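PDB 5OCS: putative NADH-depentdent flavin oxidoreductase from Cupriavidus metallidurans, which is an FMN-dependent ene-reductase of the Old Yellow Enzyme family, probably using NADPH to reduce activated carbon-carbon double bonds. Local coordinates for residues Glu173-His178 / Asp216-Ala221; Ile99-Ala104 / Ala162-Ala167; Trp242-Thr247 / Gln287-Glu292; Lys154-Asp159 / Met208-Glu213. All coordinates share one frame; numbering follows the deposited sequence.

Contact 1 (Glu173-His178 / Asp216-Ala221); sequences EGIEVH and DAVREA
Ile175 and Val177 on a barrel strand meet Val218 of the helix packed outside it, in a small, wholly apolar contact. The tight part centres on one methyl group. Val218 CG1 comes tip to tip against Ile175 CD1 at 3.9 Å and against Val177 CG2 at 4.1 Å, while Ile175 CG2 also touches it at 4.1 Å. Because Val218 CG1 stands anti to its own backbone nitrogen (chi1 167°), the branch projects from the helix between the two strand side chains. Branched aliphatic residues suit this buried layer: the strand tolerates crowding at CB, and the short valine keeps the helix close. The two residues alternate with Glu176, which points to the other side of the strand, into the barrel. Buried there, its carboxylate makes a salt bridge with Arg231, an FMN-binding residue.

The far side of the helix is looser and polar. Glu220 is exposed, where a carboxylate is at home, and the partly exposed Asp216 makes a salt bridge with Arg257. Strand 175-179 and helix 204-221 belong to one beta-alpha-beta crossover of the TIM barrel, which leads on to strand 228-233. Val218 reaches Val228 of that next strand and Phe160 of helix 150-169, so the contact is bordered by that strand and by that helix.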
loop_
_atom_site.group_PDB
_atom_site.type_symbol
_atom_site.label_atom_id
_atom_site.label_comp_id
_atom_site.label_asym_id
_atom_site.label_seq_id
_atom_site.Cartn_x
_atom_site.Cartn_y
_atom_site.Cartn_z
ATOM N N GLU D 173 -7.608 3.532 19.487
ATOM C CA GLU D 173 -8.968 3.167 19.887
ATOM C C GLU D 173 -9.052 1.927 20.758
ATOM O O GLU D 173 -10.139 1.568 21.231
ATOM C CB GLU D 173 -9.798 2.991 18.648
ATOM C CG GLU D 173 -10.057 4.325 17.953
ATOM C CD GLU D 173 -10.497 4.171 16.515
ATOM O OE1 GLU D 173 -9.642 3.907 15.656
ATOM O OE2 GLU D 173 -11.735 4.230 16.267
ATOM N N GLY D 174 -7.920 1.274 20.989
ATOM C CA GLY D 174 -7.897 0.071 21.770
ATOM C C GLY D 174 -6.482 -0.407 22.017
ATOM O O GLY D 174 -5.546 -0.025 21.302
ATOM N N ILE D 175 -6.327 -1.250 23.037
ATOM C CA ILE D 175 -4.993 -1.782 23.367
ATOM C C ILE D 175 -5.042 -3.304 23.504
ATOM O O ILE D 175 -5.897 -3.878 24.200
ATOM C CB ILE D 175 -4.428 -1.212 24.678
ATOM C CG1 ILE D 175 -4.071 0.285 24.521
ATOM C CG2 ILE D 175 -3.145 -1.958 25.107
ATOM C CD1 ILE D 175 -3.683 0.962 25.804
ATOM N N GLU D 176 -4.127 -3.959 22.817
ATOM C CA GLU D 176 -3.864 -5.383 23.022
ATOM C C GLU D 176 -2.619 -5.528 23.866
ATOM O O GLU D 176 -1.525 -5.080 23.480
ATOM C CB GLU D 176 -3.679 -6.082 21.675
ATOM C CG GLU D 176 -3.253 -7.543 21.815
ATOM C CD GLU D 176 -3.362 -8.322 20.522
ATOM O OE1 GLU D 176 -4.483 -8.436 19.979
ATOM O OE2 GLU D 176 -2.305 -8.832 20.073
ATOM N N VAL D 177 -2.765 -6.122 25.048
ATOM C CA VAL D 177 -1.602 -6.284 25.923
ATOM C C VAL D 177 -1.021 -7.629 25.501
ATOM O O VAL D 177 -1.715 -8.653 25.430
ATOM C CB VAL D 177 -2.013 -6.335 27.419
ATOM C CG1 VAL D 177 -0.830 -6.686 28.285
ATOM C CG2 VAL D 177 -2.610 -4.996 27.839
ATOM N N HIS D 178 0.261 -7.624 25.216
ATOM C CA HIS D 178 0.920 -8.788 24.649
ATOM C C HIS D 178 1.327 -9.765 25.750
ATOM O O HIS D 178 2.311 -9.542 26.420
ATOM C CB HIS D 178 2.135 -8.360 23.834
ATOM C CG HIS D 178 2.606 -9.384 22.841
ATOM N ND1 HIS D 178 2.209 -10.706 22.865
ATOM C CD2 HIS D 178 3.443 -9.269 21.782
ATOM C CE1 HIS D 178 2.784 -11.358 21.870
ATOM N NE2 HIS D 178 3.530 -10.505 21.192
ATOM N N ASP D 216 -4.642 -5.011 34.431
ATOM C CA ASP D 216 -5.449 -4.099 35.283
ATOM C C ASP D 216 -4.969 -2.685 35.245
ATOM O O ASP D 216 -5.778 -1.767 35.156
ATOM C CB ASP D 216 -5.464 -4.575 36.760
ATOM C CG ASP D 216 -6.320 -5.820 36.959
ATOM O OD1 ASP D 216 -7.172 -6.120 36.090
ATOM O OD2 ASP D 216 -6.148 -6.487 38.015
ATOM N N ALA D 217 -3.662 -2.492 35.280
ATOM C CA ALA D 217 -3.119 -1.161 35.246
ATOM C C ALA D 217 -3.396 -0.440 33.937
ATOM O O ALA D 217 -3.719 0.759 33.942
ATOM C CB ALA D 217 -1.641 -1.184 35.539
ATOM N N VAL D 218 -3.287 -1.173 32.827
ATOM C CA VAL D 218 -3.625 -0.645 31.508
ATOM C C VAL D 218 -5.105 -0.309 31.402
ATOM O O VAL D 218 -5.486 0.758 30.885
ATOM C CB VAL D 218 -3.209 -1.629 30.399
ATOM C CG1 VAL D 218 -3.844 -1.240 29.059
ATOM C CG2 VAL D 218 -1.675 -1.666 30.292
ATOM N N ARG D 219 -5.950 -1.191 31.894
ATOM C CA ARG D 219 -7.387 -0.993 31.809
ATOM C C ARG D 219 -7.804 0.231 32.648
ATOM O O ARG D 219 -8.718 0.963 32.275
ATOM C CB ARG D 219 -8.101 -2.253 32.288
ATOM C CG ARG D 219 -9.622 -2.254 32.370
ATOM C CD ARG D 219 -10.323 -2.007 31.043
ATOM N NE ARG D 219 -10.176 -0.632 30.602
ATOM C CZ ARG D 219 -10.651 -0.143 29.457
ATOM N NH1 ARG D 219 -11.322 -0.905 28.609
ATOM N NH2 ARG D 219 -10.395 1.129 29.155
ATOM N N GLU D 220 -7.158 0.408 33.789
ATOM C CA GLU D 220 -7.431 1.567 34.634
ATOM C C GLU D 220 -7.000 2.865 33.955
ATOM O O GLU D 220 -7.720 3.877 34.034
ATOM C CB GLU D 220 -6.737 1.427 35.975
ATOM C CG GLU D 220 -7.242 2.420 37.027
ATOM C CD GLU D 220 -6.699 3.812 36.885
ATOM O OE1 GLU D 220 -5.553 3.971 36.391
ATOM O OE2 GLU D 220 -7.430 4.764 37.282
ATOM N N ALA D 221 -5.845 2.849 33.295
ATOM C CA ALA D 221 -5.293 4.054 32.718
ATOM C C ALA D 221 -5.964 4.476 31.401
ATOM O O ALA D 221 -5.997 5.667 31.090
ATOM C CB ALA D 221 -3.811 3.916 32.524
#

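Contact 2 (Ile99-Ala104 / Ala162-Ala167); sequences IQLAHA and AAAKRA
Ile99 begins the contact by laying its CG2 methyl 4.1 Å from Ala167 CB. Its CG1 branch is anti to the backbone nitrogen (chi1 -167°), which puts CG2 between that nitrogen and the carbonyl carbon, and it is this short branch that faces the helix. Gln100 turns to the opposite side of the strand, toward the barrel interior, where it is an FMN-binding residue and its amide NE2 bonds to Glu176. Leu101 points outward again and carries most of the contact. Its two methyls settle on adjacent residues of the helix: CD2 packs 4.0 Å from Ala163 CB, while CD1 rests on the backbone at Ala164, 3.8 Å from Ala164 N and 4.2 Å from Ala164 CB.

Alanines suit the helix here because side chains of one carbon let it ride close over the leucine, its axis passing 9.9 Å from that of the strand and running nearly antiparallel to it (162°). Farther along, His103 lies against Ile156 and Phe160 of the same helix. Strand 96-102 sits between strands 52-59 and 175-179 of the barrel; Ile99 packs on Ile55 and Thr58 of the former, and Leu101 on Ile175 of the latter, beneath helix 150-169.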
loop_
_atom_site.group_PDB
_atom_site.type_symbol
_atom_site.label_atom_id
_atom_site.label_comp_id
_atom_site.label_asym_id
_atom_site.label_seq_id
_atom_site.Cartn_x
_atom_site.Cartn_y
_atom_site.Cartn_z
ATOM N N ILE D 99 -3.519 -0.852 19.120
ATOM C CA ILE D 99 -2.083 -1.040 19.240
ATOM C C ILE D 99 -1.763 -2.160 20.225
ATOM O O ILE D 99 -2.426 -2.312 21.243
ATOM C CB ILE D 99 -1.370 0.266 19.655
ATOM C CG1 ILE D 99 0.147 0.161 19.465
ATOM C CG2 ILE D 99 -1.765 0.738 21.087
ATOM C CD1 ILE D 99 0.804 1.518 19.419
ATOM N N GLN D 100 -0.750 -2.942 19.905
ATOM C CA GLN D 100 -0.235 -4.001 20.802
ATOM C C GLN D 100 0.900 -3.438 21.633
ATOM O O GLN D 100 1.926 -2.998 21.091
ATOM C CB GLN D 100 0.232 -5.200 19.981
ATOM C CG GLN D 100 0.635 -6.376 20.830
ATOM C CD GLN D 100 1.275 -7.447 20.015
ATOM O OE1 GLN D 100 2.392 -7.274 19.512
ATOM N NE2 GLN D 100 0.607 -8.587 19.915
ATOM N N LEU D 101 0.696 -3.329 22.949
ATOM C CA LEU D 101 1.751 -2.878 23.824
ATOM C C LEU D 101 2.511 -4.113 24.315
ATOM O O LEU D 101 1.897 -5.131 24.685
ATOM C CB LEU D 101 1.161 -2.098 24.981
ATOM C CG LEU D 101 0.545 -0.746 24.689
ATOM C CD1 LEU D 101 0.110 -0.124 26.015
ATOM C CD2 LEU D 101 1.488 0.197 23.928
ATOM N N ALA D 102 3.828 -3.993 24.360
ATOM C CA ALA D 102 4.706 -5.147 24.465
ATOM C C ALA D 102 5.940 -4.884 25.307
ATOM O O ALA D 102 6.391 -3.774 25.470
ATOM C CB ALA D 102 5.122 -5.580 23.074
ATOM N N HIS D 103 6.480 -5.971 25.841
ATOM C CA HIS D 103 7.776 -6.001 26.485
ATOM C C HIS D 103 8.321 -7.428 26.244
ATOM O O HIS D 103 7.649 -8.412 26.577
ATOM C CB HIS D 103 7.613 -5.758 27.970
ATOM C CG HIS D 103 8.902 -5.503 28.682
ATOM N ND1 HIS D 103 9.935 -6.416 28.709
ATOM C CD2 HIS D 103 9.300 -4.464 29.437
ATOM C CE1 HIS D 103 10.929 -5.928 29.427
ATOM N NE2 HIS D 103 10.561 -4.738 29.881
ATOM N N ALA D 104 9.478 -7.514 25.613
ATOM C CA ALA D 104 10.067 -8.800 25.155
ATOM C C ALA D 104 10.692 -9.656 26.270
ATOM O O ALA D 104 10.951 -10.829 26.075
ATOM C CB ALA D 104 11.136 -8.540 24.101
ATOM N N ALA D 162 2.185 4.280 31.231
ATOM C CA ALA D 162 2.610 5.494 30.541
ATOM C C ALA D 162 2.326 5.357 29.051
ATOM O O ALA D 162 1.787 6.275 28.417
ATOM C CB ALA D 162 4.059 5.851 30.804
ATOM N N ALA D 163 2.665 4.210 28.499
ATOM C CA ALA D 163 2.453 3.954 27.057
ATOM C C ALA D 163 0.966 3.907 26.717
ATOM O O ALA D 163 0.565 4.408 25.667
ATOM C CB ALA D 163 3.153 2.667 26.632
ATOM N N ALA D 164 0.146 3.353 27.580
ATOM C CA ALA D 164 -1.285 3.343 27.373
ATOM C C ALA D 164 -1.885 4.768 27.346
ATOM O O ALA D 164 -2.741 5.041 26.533
ATOM C CB ALA D 164 -1.950 2.538 28.452
ATOM N N LYS D 165 -1.374 5.656 28.199
ATOM C CA LYS D 165 -1.816 7.051 28.200
ATOM C C LYS D 165 -1.385 7.773 26.935
ATOM O O LYS D 165 -2.146 8.591 26.401
ATOM C CB LYS D 165 -1.316 7.776 29.443
ATOM C CG LYS D 165 -1.996 7.286 30.714
ATOM C CD LYS D 165 -1.369 7.956 31.918
ATOM C CE LYS D 165 -1.974 7.536 33.244
ATOM N NZ LYS D 165 -1.225 8.196 34.364
ATOM N N ARG D 166 -0.173 7.485 26.452
ATOM C CA ARG D 166 0.278 8.070 25.183
ATOM C C ARG D 166 -0.593 7.605 24.035
ATOM O O ARG D 166 -0.993 8.415 23.178
ATOM C CB ARG D 166 1.737 7.779 24.894
ATOM C CG ARG D 166 2.709 8.381 25.879
ATOM C CD ARG D 166 4.099 8.124 25.389
ATOM N NE ARG D 166 5.145 8.547 26.328
ATOM C CZ ARG D 166 5.630 9.778 26.416
ATOM N NH1 ARG D 166 5.182 10.746 25.626
ATOM N NH2 ARG D 166 6.589 10.054 27.310
ATOM N N ALA D 167 -0.924 6.309 24.041
ATOM C CA ALA D 167 -1.790 5.746 23.004
ATOM C C ALA D 167 -3.169 6.424 23.040
ATOM O O ALA D 167 -3.713 6.767 21.984
ATOM C CB ALA D 167 -1.892 4.235 23.139
#

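Contact 3 (Trp242-Thr247 / Gln287-Glu292); sequences WDIEGT and QRVKAE
Ile244, Thr247, Arg288 and Val289 join two helices of the barrel's outer layer in a partly buried contact, apolar on the inside and polar toward the outside. On the inner side, Thr247 CG2 meets Val289 CG2 at 3.9 Å, the two side chains crossing at about a right angle. Threonine suits the place because it has two ends: CG2 packs on the valine while OG1 bonds to the carbonyl of Ala234. Ile244 CD1 adds a looser touch to Val289 CG2.

Farther out, Ile244 CG2 approaches Arg288 NH1 at 3.7 Å; the arginine's extended chain (CG anti to the backbone N, chi1 -177°) carries its guanidinium obliquely across the isoleucine. That group is held by Glu292 one turn on, Arg288 NE donating to Glu292 OE2 at 2.9 Å in a salt bridge. A water bridges the helices, accepting from Arg288 NH1 at 3.0 Å and donating to Glu245 OE2 at 2.6 Å. At the start of helix 244-256, Asp243 is the N-cap, its OD1 accepting from Gly246 N at 2.9 Å. Glycine suits the place: having no side chain, its CA can lie 3.5 Å above the Trp242 ring. Side-by-side helices following successive parallel strands, here 228-233 and 262-265, are the hallmark of the TIM barrel.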
loop_
_atom_site.group_PDB
_atom_site.type_symbol
_atom_site.label_atom_id
_atom_site.label_comp_id
_atom_site.label_asym_id
_atom_site.label_seq_id
_atom_site.Cartn_x
_atom_site.Cartn_y
_atom_site.Cartn_z
ATOM N N TRP D 242 3.047 -23.509 29.767
ATOM C CA TRP D 242 1.708 -22.964 29.598
ATOM C C TRP D 242 0.891 -23.983 28.822
ATOM O O TRP D 242 1.441 -24.756 28.017
ATOM C CB TRP D 242 1.804 -21.620 28.855
ATOM C CG TRP D 242 0.552 -20.847 28.834
ATOM C CD1 TRP D 242 -0.141 -20.479 27.740
ATOM C CD2 TRP D 242 -0.182 -20.335 29.969
ATOM N NE1 TRP D 242 -1.255 -19.768 28.103
ATOM C CE2 TRP D 242 -1.320 -19.679 29.457
ATOM C CE3 TRP D 242 0.007 -20.383 31.352
ATOM C CZ2 TRP D 242 -2.252 -19.054 30.269
ATOM C CZ3 TRP D 242 -0.929 -19.766 32.174
ATOM C CH2 TRP D 242 -2.034 -19.098 31.622
ATOM N N ASP D 243 -0.394 -24.047 29.125
ATOM C CA ASP D 243 -1.289 -24.999 28.504
ATOM C C ASP D 243 -2.688 -24.411 28.326
ATOM O O ASP D 243 -2.979 -23.276 28.758
ATOM C CB ASP D 243 -1.292 -26.347 29.269
ATOM C CG ASP D 243 -1.737 -26.211 30.715
ATOM O OD1 ASP D 243 -2.312 -25.168 31.097
ATOM O OD2 ASP D 243 -1.480 -27.154 31.499
ATOM N N ILE D 244 -3.514 -25.153 27.619
ATOM C CA ILE D 244 -4.878 -24.690 27.251
ATOM C C ILE D 244 -5.716 -24.453 28.517
ATOM O O ILE D 244 -6.528 -23.532 28.579
ATOM C CB ILE D 244 -5.559 -25.663 26.254
ATOM C CG1 ILE D 244 -6.881 -25.107 25.715
ATOM C CG2 ILE D 244 -5.846 -27.025 26.883
ATOM C CD1 ILE D 244 -6.805 -23.765 25.018
ATOM N N GLU D 245 -5.486 -25.264 29.554
ATOM C CA GLU D 245 -6.128 -25.003 30.833
ATOM C C GLU D 245 -5.751 -23.648 31.444
ATOM O O GLU D 245 -6.621 -22.906 31.946
ATOM C CB GLU D 245 -5.802 -26.116 31.823
ATOM C CG GLU D 245 -6.399 -27.450 31.401
ATOM C CD GLU D 245 -5.511 -28.286 30.493
ATOM O OE1 GLU D 245 -4.418 -27.841 30.048
ATOM O OE2 GLU D 245 -5.895 -29.454 30.225
ATOM N N GLY D 246 -4.470 -23.313 31.390
ATOM C CA GLY D 246 -4.056 -22.000 31.823
ATOM C C GLY D 246 -4.735 -20.897 31.018
ATOM O O GLY D 246 -5.186 -19.893 31.578
ATOM N N THR D 247 -4.727 -21.053 29.700
ATOM C CA THR D 247 -5.382 -20.089 28.818
ATOM C C THR D 247 -6.842 -19.848 29.216
ATOM O O THR D 247 -7.307 -18.700 29.220
ATOM C CB THR D 247 -5.299 -20.566 27.366
ATOM O OG1 THR D 247 -3.926 -20.599 27.042
ATOM C CG2 THR D 247 -5.972 -19.640 26.407
ATOM N N GLN D 287 -11.658 -21.961 19.489
ATOM C CA GLN D 287 -13.026 -22.496 19.552
ATOM C C GLN D 287 -13.440 -22.824 20.986
ATOM O O GLN D 287 -14.556 -22.494 21.458
ATOM C CB GLN D 287 -13.160 -23.711 18.622
ATOM C CG GLN D 287 -14.580 -24.270 18.444
ATOM C CD GLN D 287 -15.095 -25.101 19.619
ATOM O OE1 GLN D 287 -14.328 -25.670 20.393
ATOM N NE2 GLN D 287 -16.402 -25.100 19.798
ATOM N N ARG D 288 -12.530 -23.467 21.697
ATOM C CA ARG D 288 -12.811 -23.861 23.050
ATOM C C ARG D 288 -12.859 -22.657 23.971
ATOM O O ARG D 288 -13.725 -22.582 24.812
ATOM C CB ARG D 288 -11.777 -24.844 23.544
ATOM C CG ARG D 288 -12.081 -25.342 24.952
ATOM C CD ARG D 288 -11.103 -26.430 25.279
ATOM N NE ARG D 288 -11.185 -26.822 26.678
ATOM C CZ ARG D 288 -10.344 -27.670 27.251
ATOM N NH1 ARG D 288 -9.380 -28.225 26.533
ATOM N NH2 ARG D 288 -10.480 -27.959 28.540
ATOM N N VAL D 289 -11.944 -21.699 23.809
ATOM C CA VAL D 289 -11.961 -20.512 24.667
ATOM C C VAL D 289 -13.255 -19.703 24.482
ATOM O O VAL D 289 -13.808 -19.188 25.446
ATOM C CB VAL D 289 -10.723 -19.616 24.435
ATOM C CG1 VAL D 289 -10.834 -18.258 25.110
ATOM C CG2 VAL D 289 -9.460 -20.315 24.923
ATOM N N LYS D 290 -13.697 -19.590 23.233
ATOM C CA LYS D 290 -14.963 -18.954 22.905
ATOM C C LYS D 290 -16.147 -19.651 23.613
ATOM O O LYS D 290 -16.966 -18.995 24.256
ATOM C CB LYS D 290 -15.175 -18.975 21.405
ATOM C CG LYS D 290 -16.486 -18.328 20.938
ATOM C CD LYS D 290 -16.537 -18.137 19.427
ATOM C CE LYS D 290 -17.974 -18.139 18.876
ATOM N NZ LYS D 290 -18.764 -17.036 19.478
ATOM N N ALA D 291 -16.222 -20.966 23.443
ATOM C CA ALA D 291 -17.339 -21.732 23.970
ATOM C C ALA D 291 -17.388 -21.668 25.483
ATOM O O ALA D 291 -18.468 -21.498 26.040
ATOM C CB ALA D 291 -17.267 -23.167 23.510
ATOM N N GLU D 292 -16.238 -21.774 26.148
ATOM C CA GLU D 292 -16.221 -21.870 27.613
ATOM C C GLU D 292 -16.246 -20.541 28.374
ATOM O O GLU D 292 -16.774 -20.480 29.477
ATOM C CB GLU D 292 -15.010 -22.661 28.093
ATOM C CG GLU D 292 -14.995 -24.121 27.650
ATOM C CD GLU D 292 -13.997 -24.964 28.396
ATOM O OE1 GLU D 292 -13.482 -24.535 29.444
ATOM O OE2 GLU D 292 -13.716 -26.071 27.920
HETATM O O HOH W 1 -7.996 -29.667 28.715
#

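Contact 4 (Lys154-Asp159 / Met208-Glu213); sequences KKIRDD and MRFPLE
Arg157 grips Glu213 side-on, two nitrogens on one oxygen. Arg157 NE and NH2 each donate to Glu213 OE1 at 2.7 Å, both bonds bent to 140°, as happens when two N-H groups share one acceptor. Arg157 CG lies beside the backbone N (chi1 -59°) and the chain runs extended to NE, reaching Glu213. The oxygen lies near the guanidinium plane, but the carboxylate is turned 56° against it, so NE arrives from above the carboxylate plane and NH2 on its syn side. The other oxygen, Glu213 OE2, bonds to the hydroxyl of Tyr200.

Working outward, Phe210 lies against one guanidinium face, its CE1 3.6 Å from that plane and offset toward the group's rim; ring and guanidinium planes are almost perpendicular, so the ring offers its edge. Phe210 CE1 also touches Arg157 CG at 3.7 Å. On the buried side, Ile156 CG2 meets Phe210 CZ at 3.7 Å near the ring plane. An aromatic ring suits this spot, its flat shape reaching from the charged pair to the aliphatic core.

With two arginine donors on one oxygen and a tyrosine on the other, Glu213 is probably ionised; the salt bridge ties helices 150-169 and 204-221 together at the barrel's outer surface.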
loop_
_atom_site.group_PDB
_atom_site.type_symbol
_atom_site.label_atom_id
_atom_site.label_comp_id
_atom_site.label_asym_id
_atom_site.label_seq_id
_atom_site.Cartn_x
_atom_site.Cartn_y
_atom_site.Cartn_z
ATOM N N LYS D 154 7.524 -2.890 39.235
ATOM C CA LYS D 154 6.859 -1.591 39.267
ATOM C C LYS D 154 7.172 -0.721 38.065
ATOM O O LYS D 154 6.236 -0.128 37.490
ATOM C CB LYS D 154 7.190 -0.835 40.559
ATOM C CG LYS D 154 6.595 0.562 40.643
ATOM C CD LYS D 154 6.860 1.131 42.044
ATOM C CE LYS D 154 6.721 2.645 42.171
ATOM N NZ LYS D 154 5.488 3.105 41.513
ATOM N N LYS D 155 8.442 -0.639 37.672
ATOM C CA LYS D 155 8.808 0.082 36.450
ATOM C C LYS D 155 8.010 -0.448 35.262
ATOM O O LYS D 155 7.388 0.321 34.527
ATOM C CB LYS D 155 10.298 -0.003 36.138
ATOM C CG LYS D 155 10.752 0.954 35.059
ATOM C CD LYS D 155 12.179 0.761 34.601
ATOM C CE LYS D 155 12.541 1.751 33.523
ATOM N NZ LYS D 155 11.828 1.462 32.245
ATOM N N ILE D 156 7.967 -1.758 35.097
ATOM C CA ILE D 156 7.201 -2.325 33.972
ATOM C C ILE D 156 5.712 -1.968 34.021
ATOM O O ILE D 156 5.174 -1.525 32.984
ATOM C CB ILE D 156 7.431 -3.843 33.844
ATOM C CG1 ILE D 156 8.884 -4.070 33.412
ATOM C CG2 ILE D 156 6.464 -4.455 32.833
ATOM C CD1 ILE D 156 9.399 -5.441 33.820
ATOM N N ARG D 157 5.049 -2.141 35.183
ATOM C CA ARG D 157 3.659 -1.734 35.325
ATOM C C ARG D 157 3.502 -0.273 34.902
ATOM O O ARG D 157 2.634 0.049 34.077
ATOM C CB ARG D 157 3.092 -1.871 36.751
ATOM C CG ARG D 157 3.126 -3.263 37.365
ATOM C CD ARG D 157 2.363 -3.354 38.698
ATOM N NE ARG D 157 2.706 -4.619 39.365
ATOM C CZ ARG D 157 3.761 -4.809 40.162
ATOM N NH1 ARG D 157 4.559 -3.791 40.471
ATOM N NH2 ARG D 157 4.001 -6.037 40.685
ATOM N N ASP D 158 4.347 0.593 35.463
ATOM C CA ASP D 158 4.198 2.010 35.222
ATOM C C ASP D 158 4.481 2.350 33.757
ATOM O O ASP D 158 3.881 3.278 33.241
ATOM C CB ASP D 158 5.103 2.823 36.120
ATOM C CG ASP D 158 4.690 2.765 37.569
ATOM O OD1 ASP D 158 3.528 2.387 37.908
ATOM O OD2 ASP D 158 5.569 3.070 38.358
ATOM N N ASP D 159 5.399 1.620 33.124
ATOM C CA ASP D 159 5.749 1.838 31.701
ATOM C C ASP D 159 4.561 1.441 30.796
ATOM O O ASP D 159 4.238 2.159 29.833
ATOM C CB ASP D 159 6.998 1.060 31.289
ATOM C CG ASP D 159 8.270 1.595 31.911
ATOM O OD1 ASP D 159 8.272 2.736 32.453
ATOM O OD2 ASP D 159 9.290 0.891 31.824
ATOM N N MET D 208 -0.184 -16.045 36.960
ATOM C CA MET D 208 -1.057 -15.096 36.249
ATOM C C MET D 208 -1.059 -13.729 36.911
ATOM O O MET D 208 -1.560 -12.774 36.319
ATOM C CB MET D 208 -2.482 -15.626 36.224
ATOM C CG MET D 208 -2.671 -16.902 35.441
ATOM S SD MET D 208 -4.375 -17.395 35.179
ATOM C CE MET D 208 -4.948 -17.563 36.880
ATOM N N ARG D 209 -0.570 -13.645 38.146
ATOM C CA ARG D 209 -0.681 -12.449 38.954
ATOM C C ARG D 209 -0.082 -11.211 38.281
ATOM O O ARG D 209 -0.751 -10.204 38.201
ATOM C CB ARG D 209 -0.013 -12.640 40.336
ATOM C CG ARG D 209 -0.318 -11.536 41.373
ATOM C CD ARG D 209 0.306 -11.822 42.749
ATOM N NE ARG D 209 0.023 -13.189 43.199
ATOM C CZ ARG D 209 -1.175 -13.621 43.604
ATOM N NH1 ARG D 209 -2.220 -12.802 43.663
ATOM N NH2 ARG D 209 -1.351 -14.896 43.940
ATOM N N PHE D 210 1.171 -11.274 37.827
ATOM C CA PHE D 210 1.790 -10.085 37.236
ATOM C C PHE D 210 1.176 -9.722 35.879
ATOM O O PHE D 210 0.836 -8.527 35.670
ATOM C CB PHE D 210 3.298 -10.233 37.145
ATOM C CG PHE D 210 4.012 -9.011 36.595
ATOM C CD1 PHE D 210 3.895 -7.762 37.226
ATOM C CD2 PHE D 210 4.733 -9.081 35.413
ATOM C CE1 PHE D 210 4.555 -6.641 36.736
ATOM C CE2 PHE D 210 5.412 -7.951 34.913
ATOM C CZ PHE D 210 5.318 -6.733 35.577
ATOM N N PRO D 211 0.984 -10.711 34.962
ATOM C CA PRO D 211 0.235 -10.378 33.741
ATOM C C PRO D 211 -1.140 -9.705 34.009
ATOM O O PRO D 211 -1.515 -8.734 33.324
ATOM C CB PRO D 211 0.037 -11.741 33.065
ATOM C CG PRO D 211 1.304 -12.455 33.442
ATOM C CD PRO D 211 1.604 -12.048 34.849
ATOM N N LEU D 212 -1.869 -10.209 35.015
ATOM C CA LEU D 212 -3.144 -9.595 35.377
ATOM C C LEU D 212 -2.975 -8.228 36.037
ATOM O O LEU D 212 -3.833 -7.358 35.808
ATOM C CB LEU D 212 -4.011 -10.555 36.201
ATOM C CG LEU D 212 -4.497 -11.746 35.376
ATOM C CD1 LEU D 212 -5.132 -12.795 36.275
ATOM C CD2 LEU D 212 -5.453 -11.364 34.279
ATOM N N GLU D 213 -1.908 -8.008 36.806
ATOM C CA GLU D 213 -1.593 -6.646 37.337
ATOM C C GLU D 213 -1.378 -5.655 36.197
ATOM O O GLU D 213 -1.854 -4.512 36.226
ATOM C CB GLU D 213 -0.371 -6.624 38.235
ATOM C CG GLU D 213 -0.645 -7.285 39.590
ATOM C CD GLU D 213 0.575 -7.449 40.423
ATOM O OE1 GLU D 213 1.677 -7.096 39.942
ATOM O OE2 GLU D 213 0.434 -7.926 41.580
#

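Overall arrangement
Contacts 1 and 2, their centres 8 Å apart, lie on adjacent barrel strands joined by probable hydrogen bonds, Glu176 N to Ile99 O at 2.8 Å and Leu101 N to Glu176 O at 2.9 Å; Ile175 CD1 also packs 3.5 Å from Ala164 CB. Contact 4 ties the helices covering these strands, its centre 11 Å from contact 1 and 12 Å from contact 2. Contact 3 pairs helices farther round the barrel, its centre 21 to 25 Å from those of the others, although its nearest atoms come to about 4 Å from contact 4 without touching. On the barrel's inner side, at the FMN site, contact 2 supplies Gln100, and the Val177 side chain lies about 7 Å from that of Arg231.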